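Local structure of methionine-binding protein (Coxiella burnetii, 3TQW) at residues 44-49 and 69-74; 54-59 and 200-205; 61-66 and 110-115; 101-106 and 165-170; 125-130 and 143-148. The protein binds methionine in the cleft between its two lobes and probably delivers it to an ABC transporter as the periplasmic substrate-binding component. One frame throughout, in Å; residues are numbered along the deposited sequence. Where two conformers were deposited one is given.

Contact 1 (44-49 and 69-74); sequences PNEALA and EMRGYK
A49 and Y73 mark the nearest approach of the two backbones, with CA atoms 6.2 Å apart, where the end of helix 61-71 passes beside helix 44-49. Segment 69-74 leaves its helix at G72, whose positive phi would push a side chain against the preceding carbonyl, so glycine suits this exit. The turn delivers Y73 against the other helix. A49 CB lies 3.5 Å from Y73 CD1; a methyl group is small enough to let the ring come this close. N45 lies over one face of the ring, its CB 3.8 Å from Y73 CE2, and R71 CB sits 3.5 Å above the opposite face, toward the rim. The R71 chain, bent at chi2 and chi3, folds back until its guanidinium face lies against Y73 OH. In one of two modelled conformers, E46 OE1 meets this hydroxyl near the ring plane, probably as a hydrogen bond, and makes a long, purely electrostatic pair with R71. The amide of N45 turns to other partners, Q59, N56 and Q67. Beneath the contact, P44 and N45 pack on F58 of strand 55-60, while the chain after Y73 runs into strand 75-83, where I75 meets L48.

Contact 2 (54-59 and 200-205); sequences DANMFQ and VVAVRE. With MET (methionine), chain C.
N56 and Q59 both place CG between their backbone N and carbonyl carbon (chi1 66° and 81°), which swings their amides over A202. The alanine CB lies 3.5 Å from N56 OD1 and 3.6 Å from Q59 NE2, and a methyl side chain fits between the two amides. Both amides also bind N45. N56 and A202 form an antiparallel hydrogen-bonded pair, N to O both ways at 3.0 Å. V200 N closes the ligand end with a 2.9 Å bond to Q59 O, nearly along its C=O axis. Beside it a water accepts from F58 N and lies within hydrogen-bonding distance of V200 O and N56 OD1. F58 O approaches CB of the bound methionine at 3.2 Å, and its ring lies near the ligand's CE. At the other end the guanidinium edge of R204 meets D54 OD1 in a salt bridge with a weak 3.4 Å hydrogen bond from NH2, while D54 OD2 accepts from R6 N. R204 NH1 binds V53 O and L48 O. Strand 5-10 extends the sheet beyond 55-60, and strand 75-83 beyond 198-204. Helix 44-49 covers the side of N56 and A202, and helix 211-220 that of M57 (selenomethionine) and V201.

Contact 3 (61-66 and 110-115); sequences LPYLKA and DPSNEA. With MET (methionine), chain C.
Y63 reaches from helix 61-71 to both S112 and the bound methionine. Its CB has S112 OG and SD of the bound methionine as neighbours, each at 3.5 Å. With CG anti to the backbone N (chi1 -171°), the ring extends from helix 61-71 across the start of helix 111-123. Ring atom CG is 3.7 Å from the ligand's CE, and this methyl rests over one face of the ring, toward its rim; CD1 borders the same methyl. Along the CD2-CE2 edge, D110 OD2 lies near the ring plane, 3.5 Å from CD2. A carboxylate oxygen suits this position because the C-H edge of an aromatic ring is slightly positive. Further out, CE1 packs against F58. D110 is the N-cap of helix 111-123, and its OD2 takes two N-H groups of N113: the backbone N from above the carboxylate plane, and ND2 from the syn side at 2.9 Å. This grip sets the N113 amide so that ND2 lies 3.4 Å from the ligand's SD, while OD1 binds H60. S112, compact enough for close helix packing, puts OG 3.3 Å from Y63 CA, and its CB rests on P62. Helices from the two lobes thus close over the thioether end of methionine, as in the interlobe cleft of periplasmic binding proteins.

Contact 4 (101-106 and 165-170); sequences TGAKIA and DVDLAA
A106, K104 and D167 lose the most surface here; A106 joins the two parallel strands through the regular ladder, K104 and D167 through each other. The N of A106 donates to L168 O at 2.9 Å and its O accepts from A170 N at 3.0 Å, so one residue is tied to two positions that flank A169 on the partner strand. Its CB meets A169 CB at 4.0 Å and lies against both methyls of V166; a small side chain fits where L154 of strand 150-154 and L159 of a loop also press close.

D167 holds both the backbone N and the O of K104. The D167 side chain has CG anti to the carbonyl carbon (chi1 -58°), which brings the carboxylate to the same side as its own backbone N. OD2 therefore accepts from K104 N at 2.9 Å through its anti lone pair, while D167 N donates to K104 O. L168 N adds a weak bond to that same carbonyl. The carboxylate thus takes up an N-H just before the regular ladder begins. The aliphatic part of K104 stays on the exposed side, its CD near D165 O.

Across the sheet from A106, I105 and L168 run side by side, I105 CD1 pressed tightly on L168 CB at 3.4 Å. Strand 104-108 also pairs with strand 150-154 through I105, which makes it an inner strand of the second lobe's sheet, with the order known from type II periplasmic binding proteins.

Contact 5 (125-130 and 143-148); sequences QLIQLK and ASNPKK
A classic beta bulge, with A143 and S144 together facing Q128, forms the centre of this short antiparallel ribbon. Q128 O accepts from two successive backbone N-H groups, A143 N at 2.7 Å and S144 N at 3.2 Å, each donor tilted from the carbonyl plane. Q128 N in turn donates to S144 O at 3.0 Å, in the carbonyl plane and on a lone pair. The side chains of this pair lie on one face, Q128 CB 3.8 Å from S144 CB; polar residues suit this outward position. Beside them the extended K130 chain lays its CG against A143 CB. I127 goes to the other face and packs on L118 and L121 of helix 111-123, an apolar role that fits its branched side chain, while its CB rests near S144 O. Beyond the bulge the strands part and a water spans the gap, hydrogen-bonded to L126 O, to N145 OD1 at 2.7 Å and to K147 N. N145 has CG anti to its backbone N (chi1 -177°), which presents OD1 to this water. The bulged ribbon thus leads directly into a type I beta turn, N145 to K148, whose first residue also binds L149 N through OD1.

Contacts 2, 3 and 4 are buried, while contacts 1 and 5 lie at the surface. Contacts 1 and 3 share helix 61-71, and contact 1 meets contact 2 through N45 with Q59 and L48 with R204, so the three adjoin, contacts 1 and 2 within the first lobe and contact 3 spanning to the second. Contacts 2 and 3 both reach the methionine. Contacts 4 and 5 belong to the second lobe and meet where G102 N approaches K147 O. Chemistry follows place: contacts 2 and 4 rest on backbone ladders, antiparallel and parallel respectively, contact 3 on side-chain packing round a ligand, contact 1 on one aromatic ring, and contact 5 on a bulged, water-bridged ribbon.

Contact 1 (44-49 and 69-74)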
# COMPACT_ATOMS: atom_id res chain seq x y z
N PRO A 44 5.34 7.03 -9.53
CA PRO A 44 4.67 8.31 -9.21
C PRO A 44 5.55 9.36 -8.50
O PRO A 44 5.31 10.55 -8.67
CB PRO A 44 3.50 7.89 -8.32
CG PRO A 44 3.17 6.50 -8.81
CD PRO A 44 4.52 5.88 -9.11
N ASN A 45 6.54 8.95 -7.70
CA ASN A 45 7.43 9.92 -7.06
C ASN A 45 8.40 10.56 -8.06
O ASN A 45 8.79 11.71 -7.90
CB ASN A 45 8.20 9.29 -5.89
CG ASN A 45 7.33 9.10 -4.66
OD1 ASN A 45 6.34 9.82 -4.46
ND2 ASN A 45 7.70 8.14 -3.82
N GLU A 46 8.80 9.81 -9.09
CA GLU A 46 9.62 10.39 -10.14
C GLU A 46 8.77 11.40 -10.91
O GLU A 46 9.24 12.49 -11.24
CB GLU A 46 10.17 9.31 -11.08
CG GLU A 46 10.92 9.85 -12.30
CD GLU A 46 12.29 10.44 -11.97
OE1 GLU A 46 12.81 10.20 -10.86
OE2 GLU A 46 12.85 11.14 -12.84
N ALA A 47 7.52 11.04 -11.17
CA ALA A 47 6.61 11.95 -11.88
C ALA A 47 6.36 13.23 -11.08
O ALA A 47 6.23 14.32 -11.64
CB ALA A 47 5.30 11.25 -12.20
N LEU A 48 6.29 13.11 -9.76
CA LEU A 48 6.12 14.27 -8.89
C LEU A 48 7.39 15.12 -8.88
O LEU A 48 7.34 16.34 -9.00
CB LEU A 48 5.77 13.81 -7.47
CG LEU A 48 5.56 14.87 -6.39
CD1 LEU A 48 4.41 15.82 -6.74
CD2 LEU A 48 5.31 14.18 -5.05
N ALA A 49 8.53 14.46 -8.76
CA ALA A 49 9.81 15.16 -8.73
C ALA A 49 10.10 15.90 -10.03
O ALA A 49 10.66 17.01 -10.01
CB ALA A 49 10.95 14.19 -8.41
N GLU A 69 15.54 8.10 0.23
CA GLU A 69 16.90 7.70 0.53
C GLU A 69 17.62 7.18 -0.72
O GLU A 69 18.82 7.39 -0.89
CB GLU A 69 16.92 6.66 1.66
CG GLU A 69 18.29 6.06 1.93
CD GLU A 69 19.29 7.09 2.45
OE1 GLU A 69 18.85 8.07 3.10
OE2 GLU A 69 20.50 6.92 2.20
N MSE A 70 16.87 6.50 -1.58
CA MSE A 70 17.43 5.93 -2.80
C MSE A 70 17.70 6.97 -3.88
O MSE A 70 18.72 6.92 -4.57
CB MSE A 70 16.47 4.89 -3.38
CG MSE A 70 16.61 3.50 -2.81
SE MSE A 70 15.34 2.31 -3.70
CE MSE A 70 13.92 2.34 -2.37
N ARG A 71 16.76 7.90 -4.02
CA ARG A 71 16.74 8.80 -5.18
C ARG A 71 16.97 10.28 -4.85
O ARG A 71 17.34 11.05 -5.73
CB ARG A 71 15.41 8.66 -5.94
CG ARG A 71 15.01 7.22 -6.27
CD ARG A 71 15.99 6.56 -7.23
NE ARG A 71 15.97 7.17 -8.55
CZ ARG A 71 15.18 6.78 -9.55
NH1 ARG A 71 14.32 5.79 -9.37
NH2 ARG A 71 15.24 7.39 -10.72
N GLY A 72 16.75 10.67 -3.60
CA GLY A 72 17.03 12.03 -3.18
C GLY A 72 15.93 13.04 -3.49
O GLY A 72 16.16 14.24 -3.47
N TYR A 73 14.73 12.54 -3.79
CA TYR A 73 13.59 13.41 -4.09
C TYR A 73 13.29 14.36 -2.94
O TYR A 73 13.35 13.98 -1.77
CB TYR A 73 12.33 12.57 -4.36
CG TYR A 73 12.44 11.63 -5.54
CD1 TYR A 73 13.07 12.01 -6.72
CD2 TYR A 73 11.90 10.35 -5.46
CE1 TYR A 73 13.16 11.14 -7.79
CE2 TYR A 73 11.99 9.48 -6.52
CZ TYR A 73 12.62 9.87 -7.68
OH TYR A 73 12.70 8.99 -8.73
N LYS A 74 12.94 15.60 -3.28
CA LYS A 74 12.46 16.55 -2.29
C LYS A 74 10.93 16.55 -2.29
O LYS A 74 10.29 17.40 -2.92
CB LYS A 74 13.04 17.94 -2.54
CG LYS A 74 14.57 17.98 -2.46
CD LYS A 74 15.11 19.40 -2.39
CE LYS A 74 14.76 20.20 -3.64
NZ LYS A 74 15.41 19.68 -4.87

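Contact 2 (54-59 and 200-205)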
# COMPACT_ATOMS: atom_id res chain seq x y z
N ASP A 54 1.42 17.02 -9.89
CA ASP A 54 1.58 18.01 -8.83
C ASP A 54 1.41 17.39 -7.44
O ASP A 54 1.76 18.00 -6.43
CB ASP A 54 0.55 19.13 -9.01
CG ASP A 54 0.67 19.79 -10.37
OD1 ASP A 54 1.79 20.19 -10.72
OD2 ASP A 54 -0.36 19.89 -11.08
N ALA A 55 0.85 16.19 -7.41
CA ALA A 55 0.73 15.43 -6.19
C ALA A 55 0.59 13.97 -6.57
O ALA A 55 0.33 13.66 -7.73
CB ALA A 55 -0.49 15.88 -5.39
N ASN A 56 0.76 13.08 -5.60
CA ASN A 56 0.41 11.69 -5.82
C ASN A 56 -0.22 11.10 -4.57
O ASN A 56 -0.04 11.62 -3.47
CB ASN A 56 1.58 10.85 -6.36
CG ASN A 56 2.74 10.71 -5.37
OD1 ASN A 56 2.53 10.54 -4.16
ND2 ASN A 56 3.96 10.77 -5.89
N MSE A 57 -1.01 10.05 -4.76
CA MSE A 57 -1.65 9.36 -3.65
C MSE A 57 -1.57 7.87 -3.92
O MSE A 57 -2.41 7.32 -4.64
CB MSE A 57 -3.12 9.77 -3.52
CG MSE A 57 -3.82 9.10 -2.32
SE MSE A 57 -5.74 8.77 -2.61
CE MSE A 57 -5.60 7.42 -4.02
N PHE A 58 -0.55 7.22 -3.37
CA PHE A 58 -0.36 5.80 -3.65
C PHE A 58 0.49 5.06 -2.61
O PHE A 58 0.56 3.83 -2.64
CB PHE A 58 0.29 5.62 -5.02
CG PHE A 58 1.79 5.80 -5.01
CD1 PHE A 58 2.34 7.07 -4.99
CD2 PHE A 58 2.63 4.70 -5.00
CE1 PHE A 58 3.72 7.24 -4.97
CE2 PHE A 58 4.01 4.86 -4.98
CZ PHE A 58 4.55 6.13 -4.96
N GLN A 59 1.13 5.79 -1.71
CA GLN A 59 2.17 5.21 -0.87
C GLN A 59 2.00 5.52 0.61
O GLN A 59 1.31 6.48 0.99
CB GLN A 59 3.54 5.71 -1.32
CG GLN A 59 3.87 7.09 -0.76
CD GLN A 59 4.94 7.80 -1.56
OE1 GLN A 59 6.05 7.30 -1.72
NE2 GLN A 59 4.61 8.99 -2.06
N VAL A 200 -0.59 8.35 2.05
CA VAL A 200 -0.49 9.80 2.16
C VAL A 200 -0.62 10.47 0.81
O VAL A 200 -0.48 9.84 -0.24
CB VAL A 200 0.86 10.22 2.79
CG1 VAL A 200 1.02 9.57 4.17
CG2 VAL A 200 2.02 9.85 1.88
N VAL A 201 -0.91 11.77 0.86
CA VAL A 201 -0.78 12.60 -0.31
C VAL A 201 0.58 13.26 -0.25
O VAL A 201 0.90 13.95 0.72
CB VAL A 201 -1.88 13.67 -0.38
CG1 VAL A 201 -1.62 14.63 -1.52
CG2 VAL A 201 -3.26 13.00 -0.54
N ALA A 202 1.40 13.03 -1.27
CA ALA A 202 2.73 13.60 -1.32
C ALA A 202 2.81 14.69 -2.37
O ALA A 202 2.18 14.60 -3.43
CB ALA A 202 3.76 12.50 -1.60
N VAL A 203 3.56 15.74 -2.06
CA VAL A 203 3.77 16.85 -2.99
C VAL A 203 5.24 17.27 -2.95
O VAL A 203 5.99 16.85 -2.07
CB VAL A 203 2.90 18.07 -2.62
CG1 VAL A 203 1.42 17.69 -2.57
CG2 VAL A 203 3.35 18.65 -1.28
N ARG A 204 5.65 18.09 -3.91
CA ARG A 204 7.00 18.64 -3.88
C ARG A 204 7.17 19.54 -2.66
O ARG A 204 6.25 20.26 -2.27
CB ARG A 204 7.32 19.40 -5.17
CG ARG A 204 7.45 18.50 -6.39
CD ARG A 204 7.80 19.32 -7.64
NE ARG A 204 6.71 20.21 -8.04
CZ ARG A 204 5.66 19.84 -8.76
NH1 ARG A 204 5.56 18.58 -9.18
NH2 ARG A 204 4.72 20.72 -9.08
N GLU A 205 8.35 19.47 -2.05
CA GLU A 205 8.68 20.28 -0.88
C GLU A 205 8.27 21.75 -1.05
O GLU A 205 7.69 22.34 -0.14
CB GLU A 205 10.18 20.18 -0.59
CG GLU A 205 10.73 21.32 0.25
CD GLU A 205 10.18 21.34 1.66
OE1 GLU A 205 9.64 20.29 2.09
OE2 GLU A 205 10.28 22.39 2.32
N MET C . -1.48 1.16 -1.18
CA MET C . -0.31 0.38 -0.76
C MET C . -0.54 -0.15 0.65
O MET C . -1.10 0.55 1.48
CB MET C . 0.95 1.25 -0.82
CG MET C . 2.26 0.55 -0.46
SD MET C . 3.68 1.67 -0.55
CE MET C . 3.70 1.99 -2.31
OXT MET C . -0.17 -1.28 0.99
O HOH W 1 4.02 19.41 -5.89
O HOH W 2 1.30 9.10 -2.16

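Contact 3 (61-66 and 110-115)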
# COMPACT_ATOMS: atom_id res chain seq x y z
N LEU A 61 4.29 6.27 4.37
CA LEU A 61 5.47 7.04 4.74
C LEU A 61 6.79 6.25 4.67
O LEU A 61 7.79 6.76 4.19
CB LEU A 61 5.27 7.68 6.11
CG LEU A 61 6.22 8.81 6.52
CD1 LEU A 61 6.39 9.81 5.39
CD2 LEU A 61 5.73 9.49 7.79
N PRO A 62 6.79 4.99 5.15
CA PRO A 62 8.02 4.20 5.03
C PRO A 62 8.46 4.00 3.58
O PRO A 62 9.66 4.04 3.29
CB PRO A 62 7.63 2.85 5.66
CG PRO A 62 6.56 3.23 6.66
CD PRO A 62 5.76 4.29 5.94
N TYR A 63 7.51 3.80 2.67
CA TYR A 63 7.87 3.71 1.26
C TYR A 63 8.47 5.03 0.76
O TYR A 63 9.47 5.04 0.05
CB TYR A 63 6.66 3.33 0.41
CG TYR A 63 7.03 3.01 -1.02
CD1 TYR A 63 7.17 4.02 -1.96
CD2 TYR A 63 7.27 1.70 -1.42
CE1 TYR A 63 7.53 3.74 -3.28
CE2 TYR A 63 7.63 1.40 -2.74
CZ TYR A 63 7.76 2.43 -3.66
OH TYR A 63 8.12 2.14 -4.96
N LEU A 64 7.85 6.15 1.14
CA LEU A 64 8.33 7.46 0.73
C LEU A 64 9.75 7.72 1.24
O LEU A 64 10.63 8.14 0.49
CB LEU A 64 7.39 8.56 1.25
CG LEU A 64 7.82 9.99 0.97
CD1 LEU A 64 8.10 10.20 -0.52
CD2 LEU A 64 6.74 10.98 1.46
N LYS A 65 9.96 7.46 2.52
CA LYS A 65 11.27 7.63 3.13
C LYS A 65 12.30 6.75 2.44
O LYS A 65 13.43 7.17 2.20
CB LYS A 65 11.21 7.30 4.63
CG LYS A 65 10.36 8.28 5.43
CD LYS A 65 10.25 7.85 6.89
CE LYS A 65 9.45 8.87 7.70
NZ LYS A 65 9.22 8.41 9.11
N ALA A 66 11.92 5.52 2.12
CA ALA A 66 12.85 4.60 1.46
C ALA A 66 13.24 5.10 0.06
O ALA A 66 14.43 5.11 -0.29
CB ALA A 66 12.27 3.19 1.41
N ASP A 110 10.38 -4.73 -2.62
CA ASP A 110 10.84 -3.38 -2.27
C ASP A 110 11.04 -3.30 -0.76
O ASP A 110 10.30 -3.91 -0.00
CB ASP A 110 9.83 -2.34 -2.74
CG ASP A 110 8.51 -2.43 -1.99
OD1 ASP A 110 7.68 -3.30 -2.36
OD2 ASP A 110 8.31 -1.65 -1.04
N PRO A 111 12.06 -2.53 -0.32
CA PRO A 111 12.52 -2.54 1.08
C PRO A 111 11.43 -2.39 2.13
O PRO A 111 11.37 -3.20 3.06
CB PRO A 111 13.47 -1.34 1.15
CG PRO A 111 13.95 -1.16 -0.24
CD PRO A 111 12.82 -1.58 -1.15
N SER A 112 10.57 -1.38 2.01
CA SER A 112 9.62 -1.08 3.07
C SER A 112 8.47 -2.09 3.15
O SER A 112 8.07 -2.50 4.23
CB SER A 112 9.07 0.34 2.95
OG SER A 112 8.25 0.49 1.80
N ASN A 113 7.94 -2.49 2.00
CA ASN A 113 6.86 -3.47 2.02
C ASN A 113 7.35 -4.88 2.31
O ASN A 113 6.58 -5.73 2.78
CB ASN A 113 6.01 -3.40 0.76
CG ASN A 113 5.16 -2.14 0.71
OD1 ASN A 113 4.19 -2.00 1.45
ND2 ASN A 113 5.53 -1.21 -0.17
N GLU A 114 8.63 -5.14 2.03
CA GLU A 114 9.21 -6.42 2.39
C GLU A 114 9.34 -6.51 3.91
O GLU A 114 8.97 -7.51 4.51
CB GLU A 114 10.57 -6.65 1.73
CG GLU A 114 11.26 -7.90 2.25
CD GLU A 114 12.26 -8.47 1.27
OE1 GLU A 114 12.79 -9.57 1.55
OE2 GLU A 114 12.51 -7.83 0.23
N ALA A 115 9.88 -5.45 4.52
CA ALA A 115 9.97 -5.39 5.97
C ALA A 115 8.57 -5.53 6.58
O ALA A 115 8.38 -6.22 7.58
CB ALA A 115 10.63 -4.09 6.42
N MET C . -1.48 1.16 -1.18
CA MET C . -0.31 0.38 -0.76
C MET C . -0.54 -0.15 0.65
O MET C . -1.10 0.55 1.48
CB MET C . 0.95 1.25 -0.82
CG MET C . 2.26 0.55 -0.46
SD MET C . 3.68 1.67 -0.55
CE MET C . 3.70 1.99 -2.31
OXT MET C . -0.17 -1.28 0.99

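Contact 4 (101-106 and 165-170)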
# COMPACT_ATOMS: atom_id res chain seq x y z
N THR A 101 6.68 -28.01 6.31
CA THR A 101 8.08 -27.63 6.42
C THR A 101 8.63 -27.27 5.05
O THR A 101 8.41 -27.98 4.08
CB THR A 101 8.91 -28.79 7.01
OG1 THR A 101 8.39 -29.12 8.30
CG2 THR A 101 10.37 -28.39 7.14
N GLY A 102 9.32 -26.14 4.97
CA GLY A 102 9.91 -25.69 3.72
C GLY A 102 8.93 -25.06 2.75
O GLY A 102 9.23 -24.91 1.57
N ALA A 103 7.75 -24.71 3.24
CA ALA A 103 6.75 -24.06 2.41
C ALA A 103 7.28 -22.72 1.89
O ALA A 103 8.09 -22.09 2.56
CB ALA A 103 5.46 -23.85 3.19
N LYS A 104 6.83 -22.31 0.71
CA LYS A 104 7.25 -21.05 0.11
C LYS A 104 6.28 -19.92 0.45
O LYS A 104 5.07 -20.05 0.25
CB LYS A 104 7.33 -21.17 -1.41
CG LYS A 104 8.24 -22.27 -1.90
CD LYS A 104 8.26 -22.33 -3.42
CE LYS A 104 9.37 -23.24 -3.92
NZ LYS A 104 9.41 -23.32 -5.40
N ILE A 105 6.82 -18.82 0.95
CA ILE A 105 6.03 -17.65 1.29
C ILE A 105 6.52 -16.47 0.45
O ILE A 105 7.69 -16.09 0.53
CB ILE A 105 6.21 -17.26 2.77
CG1 ILE A 105 6.10 -18.48 3.68
CG2 ILE A 105 5.19 -16.19 3.15
CD1 ILE A 105 4.70 -19.00 3.83
N ALA A 106 5.63 -15.90 -0.36
CA ALA A 106 6.00 -14.76 -1.20
C ALA A 106 5.75 -13.45 -0.47
O ALA A 106 4.74 -13.30 0.21
CB ALA A 106 5.25 -14.80 -2.51
N ASP A 165 1.96 -20.95 -7.21
CA ASP A 165 3.34 -21.42 -7.07
C ASP A 165 3.88 -21.30 -5.65
O ASP A 165 4.96 -21.81 -5.34
CB ASP A 165 4.26 -20.67 -8.03
CG ASP A 165 3.89 -20.90 -9.48
OD1 ASP A 165 3.54 -22.05 -9.83
OD2 ASP A 165 3.95 -19.94 -10.28
N VAL A 166 3.16 -20.60 -4.78
CA VAL A 166 3.60 -20.49 -3.39
C VAL A 166 2.48 -20.92 -2.47
O VAL A 166 1.33 -21.04 -2.89
CB VAL A 166 4.05 -19.06 -3.04
CG1 VAL A 166 5.20 -18.64 -3.94
CG2 VAL A 166 2.87 -18.09 -3.16
N ASP A 167 2.81 -21.15 -1.21
CA ASP A 167 1.83 -21.63 -0.25
C ASP A 167 1.11 -20.50 0.46
O ASP A 167 0.03 -20.70 1.01
CB ASP A 167 2.52 -22.56 0.76
CG ASP A 167 3.21 -23.72 0.08
OD1 ASP A 167 2.48 -24.60 -0.43
OD2 ASP A 167 4.45 -23.75 0.04
N LEU A 168 1.72 -19.31 0.43
CA LEU A 168 1.20 -18.16 1.16
C LEU A 168 1.86 -16.90 0.60
O LEU A 168 3.04 -16.92 0.26
CB LEU A 168 1.55 -18.28 2.65
CG LEU A 168 0.84 -17.33 3.62
CD1 LEU A 168 -0.63 -17.71 3.73
CD2 LEU A 168 1.51 -17.34 4.99
N ALA A 169 1.11 -15.81 0.51
CA ALA A 169 1.68 -14.56 0.02
C ALA A 169 1.14 -13.37 0.80
O ALA A 169 -0.05 -13.30 1.09
CB ALA A 169 1.41 -14.40 -1.48
N ALA A 170 2.04 -12.45 1.13
CA ALA A 170 1.64 -11.16 1.69
C ALA A 170 1.43 -10.22 0.51
O ALA A 170 2.35 -9.98 -0.26
CB ALA A 170 2.74 -10.62 2.60

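Contact 5 (125-130 and 143-148)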
# COMPACT_ATOMS: atom_id res chain seq x y z
N GLN A 125 3.00 -15.53 13.84
CA GLN A 125 3.73 -16.51 14.64
C GLN A 125 4.43 -17.56 13.77
O GLN A 125 4.62 -18.70 14.19
CB GLN A 125 2.80 -17.20 15.64
CG GLN A 125 2.11 -16.24 16.59
CD GLN A 125 3.09 -15.39 17.38
OE1 GLN A 125 3.94 -15.92 18.10
NE2 GLN A 125 2.98 -14.07 17.24
N LEU A 126 4.81 -17.16 12.56
CA LEU A 126 5.51 -18.06 11.64
C LEU A 126 7.02 -17.92 11.77
O LEU A 126 7.77 -18.87 11.57
CB LEU A 126 5.07 -17.81 10.20
CG LEU A 126 3.60 -18.07 9.88
CD1 LEU A 126 3.27 -17.66 8.44
CD2 LEU A 126 3.25 -19.54 10.12
N ILE A 127 7.46 -16.71 12.09
CA ILE A 127 8.88 -16.44 12.27
C ILE A 127 9.06 -15.46 13.41
O ILE A 127 8.09 -14.87 13.89
CB ILE A 127 9.52 -15.81 11.01
CG1 ILE A 127 8.80 -14.50 10.65
CG2 ILE A 127 9.50 -16.78 9.84
CD1 ILE A 127 9.46 -13.73 9.51
N GLN A 128 10.30 -15.29 13.84
CA GLN A 128 10.65 -14.24 14.77
C GLN A 128 11.80 -13.46 14.18
O GLN A 128 12.74 -14.05 13.62
CB GLN A 128 11.05 -14.82 16.13
CG GLN A 128 9.89 -15.45 16.90
CD GLN A 128 10.31 -15.98 18.26
OE1 GLN A 128 11.47 -15.88 18.65
NE2 GLN A 128 9.35 -16.54 18.99
N LEU A 129 11.73 -12.14 14.27
CA LEU A 129 12.79 -11.28 13.77
C LEU A 129 13.73 -10.94 14.91
O LEU A 129 13.33 -10.92 16.07
CB LEU A 129 12.20 -10.01 13.18
CG LEU A 129 11.31 -10.22 11.95
CD1 LEU A 129 10.56 -8.94 11.58
CD2 LEU A 129 12.13 -10.74 10.78
N LYS A 130 14.99 -10.68 14.58
CA LYS A 130 15.97 -10.28 15.58
C LYS A 130 15.41 -9.12 16.39
O LYS A 130 14.72 -8.25 15.86
CB LYS A 130 17.29 -9.89 14.93
CG LYS A 130 17.96 -11.05 14.20
CD LYS A 130 19.26 -10.63 13.53
CE LYS A 130 19.90 -11.81 12.81
NZ LYS A 130 21.10 -11.40 12.04
N ALA A 143 15.38 -14.51 13.01
CA ALA A 143 16.16 -15.19 14.04
C ALA A 143 15.62 -16.59 14.31
O ALA A 143 16.36 -17.48 14.71
CB ALA A 143 16.17 -14.36 15.32
N SER A 144 14.32 -16.78 14.07
CA SER A 144 13.69 -18.07 14.28
C SER A 144 12.75 -18.42 13.13
O SER A 144 11.86 -17.64 12.79
CB SER A 144 12.94 -18.08 15.61
OG SER A 144 12.26 -19.31 15.81
N ASN A 145 12.96 -19.59 12.54
CA ASN A 145 12.14 -20.07 11.43
C ASN A 145 11.89 -21.58 11.56
O ASN A 145 12.43 -22.37 10.78
CB ASN A 145 12.80 -19.71 10.09
CG ASN A 145 11.95 -20.10 8.89
OD1 ASN A 145 10.82 -20.57 9.02
ND2 ASN A 145 12.51 -19.91 7.70
N PRO A 146 11.06 -21.97 12.54
CA PRO A 146 10.78 -23.36 12.92
C PRO A 146 10.48 -24.28 11.74
O PRO A 146 11.07 -25.36 11.63
CB PRO A 146 9.55 -23.23 13.81
CG PRO A 146 9.69 -21.90 14.44
CD PRO A 146 10.33 -21.02 13.40
N LYS A 147 9.55 -23.88 10.86
CA LYS A 147 9.19 -24.72 9.73
C LYS A 147 10.11 -24.51 8.53
O LYS A 147 9.83 -25.02 7.45
CB LYS A 147 7.73 -24.50 9.32
CG LYS A 147 6.72 -25.00 10.33
CD LYS A 147 5.32 -25.01 9.75
CE LYS A 147 4.30 -25.50 10.76
NZ LYS A 147 2.92 -25.54 10.20
N LYS A 148 11.19 -23.77 8.74
CA LYS A 148 12.17 -23.54 7.68
C LYS A 148 11.48 -23.05 6.41
O LYS A 148 11.74 -23.53 5.31
CB LYS A 148 12.97 -24.82 7.42
CG LYS A 148 13.64 -25.36 8.69
CD LYS A 148 14.30 -26.71 8.47
CE LYS A 148 14.96 -27.19 9.76
NZ LYS A 148 15.63 -28.51 9.60
O HOH W 3 8.74 -21.27 10.57